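Local coordinates for protein alpha-fucosidase GH29 (Fusarium graminearum, PDB 4PSR) that probably hydrolyses alpha-1,6-linked L-fucose from the reducing-end N-acetylglucosamine of glycoprotein glycans, as a family 29 glycoside hydrolase, at residues 21-29 / 371-379. Numbering follows the deposited sequence.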
loop_
_atom_site.group_PDB
_atom_site.type_symbol
_atom_site.label_atom_id
_atom_site.label_comp_id
_atom_site.label_asym_id
_atom_site.label_seq_id
_atom_site.Cartn_x
_atom_site.Cartn_y
_atom_site.Cartn_z
ATOM N N PRO A 21 9.467 -1.323 9.832
ATOM C CA PRO A 21 10.699 -2.087 10.104
ATOM C C PRO A 21 11.323 -2.605 8.808
ATOM O O PRO A 21 10.679 -2.637 7.765
ATOM C CB PRO A 21 10.217 -3.221 10.993
ATOM C CG PRO A 21 8.781 -3.418 10.629
ATOM C CD PRO A 21 8.255 -2.030 10.277
ATOM N N GLU A 22 12.581 -3.004 8.873
ATOM C CA GLU A 22 13.298 -3.412 7.671
ATOM C C GLU A 22 12.614 -4.556 6.917
ATOM O O GLU A 22 12.569 -4.502 5.672
ATOM C CB GLU A 22 14.756 -3.763 7.988
ATOM C CG GLU A 22 15.525 -2.602 8.570
ATOM C CD GLU A 22 15.541 -1.397 7.669
ATOM O OE1 GLU A 22 16.058 -1.474 6.542
ATOM O OE2 GLU A 22 15.074 -0.322 8.080
ATOM N N TRP A 23 12.038 -5.536 7.601
ATOM C CA TRP A 23 11.394 -6.635 6.873
ATOM C C TRP A 23 10.233 -6.120 6.004
ATOM O O TRP A 23 9.966 -6.665 4.910
ATOM C CB TRP A 23 10.894 -7.768 7.781
ATOM C CG TRP A 23 9.688 -7.431 8.634
ATOM C CD1 TRP A 23 9.694 -7.115 9.962
ATOM C CD2 TRP A 23 8.306 -7.447 8.235
ATOM N NE1 TRP A 23 8.413 -6.903 10.403
ATOM C CE2 TRP A 23 7.539 -7.085 9.365
ATOM C CE3 TRP A 23 7.644 -7.695 7.036
ATOM C CZ2 TRP A 23 6.157 -6.980 9.324
ATOM C CZ3 TRP A 23 6.248 -7.590 7.008
ATOM C CH2 TRP A 23 5.530 -7.234 8.140
ATOM N N TYR A 24 9.533 -5.099 6.489
ATOM C CA TYR A 24 8.385 -4.554 5.780
ATOM C C TYR A 24 8.837 -3.734 4.582
ATOM O O TYR A 24 8.246 -3.811 3.513
ATOM C CB TYR A 24 7.506 -3.759 6.759
ATOM C CG TYR A 24 6.322 -3.002 6.166
ATOM C CD1 TYR A 24 6.426 -1.667 5.852
ATOM C CD2 TYR A 24 5.106 -3.634 5.939
ATOM C CE1 TYR A 24 5.356 -0.965 5.350
ATOM C CE2 TYR A 24 4.021 -2.938 5.443
ATOM C CZ TYR A 24 4.162 -1.606 5.149
ATOM O OH TYR A 24 3.116 -0.866 4.644
ATOM N N ARG A 25 9.917 -2.984 4.728
ATOM C CA ARG A 25 10.501 -2.275 3.601
ATOM C C ARG A 25 11.045 -3.237 2.547
ATOM O O ARG A 25 11.019 -2.936 1.342
ATOM C CB ARG A 25 11.611 -1.324 4.060
ATOM C CG ARG A 25 11.186 -0.301 5.111
ATOM C CD ARG A 25 12.316 0.630 5.504
ATOM N NE ARG A 25 11.909 1.485 6.628
ATOM C CZ ARG A 25 11.982 2.808 6.663
ATOM N NH1 ARG A 25 12.467 3.518 5.662
ATOM N NH2 ARG A 25 11.558 3.412 7.762
ATOM N N ASP A 26 11.513 -4.397 2.986
ATOM C CA ASP A 26 12.039 -5.384 2.059
ATOM C C ASP A 26 10.940 -6.093 1.282
ATOM O O ASP A 26 11.200 -6.662 0.219
ATOM C CB ASP A 26 12.812 -6.460 2.830
ATOM C CG ASP A 26 14.135 -5.975 3.414
ATOM O OD1 ASP A 26 14.656 -4.900 3.019
ATOM O OD2 ASP A 26 14.638 -6.700 4.303
ATOM N N ALA A 27 9.743 -6.140 1.851
ATOM C CA ALA A 27 8.691 -7.028 1.370
ATOM C C ALA A 27 8.086 -6.647 0.031
ATOM O O ALA A 27 7.863 -7.531 -0.795
ATOM C CB ALA A 27 7.597 -7.161 2.412
ATOM N N LYS A 28 7.782 -5.358 -0.129
ATOM C CA LYS A 28 7.286 -4.728 -1.355
ATOM C C LYS A 28 5.867 -5.042 -1.791
ATOM O O LYS A 28 5.133 -4.121 -2.166
ATOM C CB LYS A 28 8.196 -4.963 -2.543
ATOM C CG LYS A 28 9.680 -4.551 -2.302
ATOM C CD LYS A 28 9.836 -3.161 -1.691
ATOM C CE LYS A 28 11.278 -2.744 -1.654
ATOM N NZ LYS A 28 11.443 -1.446 -0.964
ATOM N N PHE A 29 5.488 -6.315 -1.771
ATOM C CA PHE A 29 4.256 -6.791 -2.393
ATOM C C PHE A 29 3.532 -7.711 -1.431
ATOM O O PHE A 29 4.117 -8.657 -0.895
ATOM C CB PHE A 29 4.587 -7.549 -3.698
ATOM C CG PHE A 29 3.378 -8.120 -4.377
ATOM C CD1 PHE A 29 2.309 -7.318 -4.791
ATOM C CD2 PHE A 29 3.306 -9.489 -4.614
ATOM C CE1 PHE A 29 1.170 -7.891 -5.414
ATOM C CE2 PHE A 29 2.181 -10.056 -5.231
ATOM C CZ PHE A 29 1.124 -9.250 -5.638
ATOM N N GLU A 371 15.170 -9.702 -7.791
ATOM C CA GLU A 371 16.374 -8.985 -7.382
ATOM C C GLU A 371 16.195 -7.448 -7.456
ATOM O O GLU A 371 16.789 -6.697 -6.673
ATOM C CB GLU A 371 17.567 -9.405 -8.259
ATOM C CG GLU A 371 18.857 -8.677 -7.885
ATOM C CD GLU A 371 20.050 -9.010 -8.775
ATOM O OE1 GLU A 371 19.971 -9.934 -9.601
ATOM O OE2 GLU A 371 21.056 -8.302 -8.657
ATOM N N ALA A 372 15.410 -6.989 -8.420
ATOM C CA ALA A 372 15.170 -5.566 -8.617
ATOM C C ALA A 372 14.059 -4.997 -7.717
ATOM O O ALA A 372 13.805 -3.792 -7.746
ATOM C CB ALA A 372 14.846 -5.286 -10.085
ATOM N N VAL A 373 13.382 -5.876 -6.986
ATOM C CA VAL A 373 12.199 -5.504 -6.210
ATOM C C VAL A 373 12.429 -5.802 -4.732
ATOM O O VAL A 373 12.595 -4.878 -3.922
ATOM C CB VAL A 373 10.937 -6.197 -6.768
ATOM C CG1 VAL A 373 9.699 -5.799 -5.952
ATOM C CG2 VAL A 373 10.729 -5.823 -8.235
ATOM N N TYR A 374 12.395 -7.068 -4.341
ATOM C CA TYR A 374 12.568 -7.406 -2.937
ATOM C C TYR A 374 13.885 -6.891 -2.421
ATOM O O TYR A 374 14.903 -6.911 -3.126
ATOM C CB TYR A 374 12.560 -8.900 -2.758
ATOM C CG TYR A 374 11.335 -9.606 -3.295
ATOM C CD1 TYR A 374 10.071 -9.408 -2.749
ATOM C CD2 TYR A 374 11.467 -10.566 -4.286
ATOM C CE1 TYR A 374 8.964 -10.128 -3.224
ATOM C CE2 TYR A 374 10.397 -11.273 -4.776
ATOM C CZ TYR A 374 9.144 -11.080 -4.224
ATOM O OH TYR A 374 8.088 -11.806 -4.689
ATOM N N ASP A 375 13.864 -6.441 -1.171
ATOM C CA ASP A 375 15.087 -6.074 -0.454
ATOM C C ASP A 375 15.787 -4.848 -1.022
ATOM O O ASP A 375 16.873 -4.516 -0.574
ATOM C CB ASP A 375 16.101 -7.251 -0.415
ATOM C CG ASP A 375 15.526 -8.515 0.182
ATOM O OD1 ASP A 375 14.517 -8.486 0.895
ATOM O OD2 ASP A 375 16.084 -9.590 -0.119
ATOM N N THR A 376 15.175 -4.146 -1.970
ATOM C CA THR A 376 15.743 -2.917 -2.526
ATOM C C THR A 376 15.170 -1.692 -1.800
ATOM O O THR A 376 14.270 -1.812 -0.969
ATOM C CB THR A 376 15.460 -2.747 -4.047
ATOM O OG1 THR A 376 14.054 -2.507 -4.289
ATOM C CG2 THR A 376 15.939 -3.945 -4.868
ATOM N N ARG A 377 15.725 -0.535 -2.096
ATOM C CA ARG A 377 15.202 0.727 -1.621
ATOM C C ARG A 377 15.110 1.690 -2.802
ATOM O O ARG A 377 15.799 1.550 -3.835
ATOM C CB ARG A 377 16.131 1.320 -0.558
ATOM C CG ARG A 377 16.285 0.494 0.721
ATOM C CD ARG A 377 14.972 0.443 1.496
ATOM N NE ARG A 377 15.096 -0.315 2.751
ATOM C CZ ARG A 377 14.885 -1.620 2.879
ATOM N NH1 ARG A 377 14.516 -2.385 1.861
ATOM N NH2 ARG A 377 15.035 -2.208 4.056
ATOM N N ALA A 378 14.284 2.709 -2.643
ATOM C CA ALA A 378 14.138 3.727 -3.645
ATOM C C ALA A 378 15.446 4.482 -3.831
ATOM O O ALA A 378 16.248 4.632 -2.892
ATOM C CB ALA A 378 13.028 4.695 -3.205
ATOM N N TRP A 379 15.652 4.963 -5.047
ATOM C CA TRP A 379 16.754 5.874 -5.354
ATOM C C TRP A 379 16.300 7.277 -4.913
ATOM O O TRP A 379 15.355 7.377 -4.151
ATOM C CB TRP A 379 17.049 5.823 -6.843
ATOM C CG TRP A 379 18.400 6.339 -7.249
ATOM C CD1 TRP A 379 19.536 6.354 -6.493
ATOM C CD2 TRP A 379 18.755 6.875 -8.526
ATOM N NE1 TRP A 379 20.583 6.880 -7.229
ATOM C CE2 TRP A 379 20.122 7.226 -8.472
ATOM C CE3 TRP A 379 18.039 7.135 -9.693
ATOM C CZ2 TRP A 379 20.789 7.785 -9.550
ATOM C CZ3 TRP A 379 18.714 7.678 -10.783
ATOM C CH2 TRP A 379 20.083 8.002 -10.689
HETATM O O HOH W 1 16.182 1.130 4.881
HETATM O O HOH W 2 12.727 -0.202 -3.380
#
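R377 lays its guanidinium along helix 22-27 and joins E22 and D26, one turn apart, in a salt-bridge network. The helix leads into 29-33, the first strand of the TIM barrel; 371-379 is the linker that leaves helix 353-369 for the first strand, 383-384, of the antiparallel sheet beyond, so the contact ties the barrel's beginning to its exit. A bend in the R377 chain at chi2 (-66°) brings the guanidinium back over R25, whose CB sits centrally over one face, 3.5 Å from R377 CZ. Both end nitrogens grip a single oxygen: NH1 of R377 meets D26 OD1 at 2.8 Å nearly along the C-O axis, while NH2 comes from above the carboxylate plane. NH2 also reaches E22 OE1 at 2.8 Å, and water 1 links that oxygen to R377 NE. K411 is a second cationic partner of D26 OD1, so this carboxylate is probably held in its charged form. D375 turns its own carboxylate towards R118, which probably eases its closeness to D26.

K28, with positive phi just after the helix, sends its side chain across the type II turn 373-376. Its chain, bent at chi2 (-48°), passes V373 in the opposite direction, CB lying 3.8 Å from V373 CG1. The ammonium then donates to R25 O, to T376 O at 2.9 Å and to water 2, which in turn donates to T376 OG1. Beside it, the backbone N of D375 donates to D26 O at 3.0 Å, and Y374 turns a ring edge to A27 O. Both cations converge on T376 O, K28 NZ and R377 NH1 reaching it from opposite faces of its carbonyl plane.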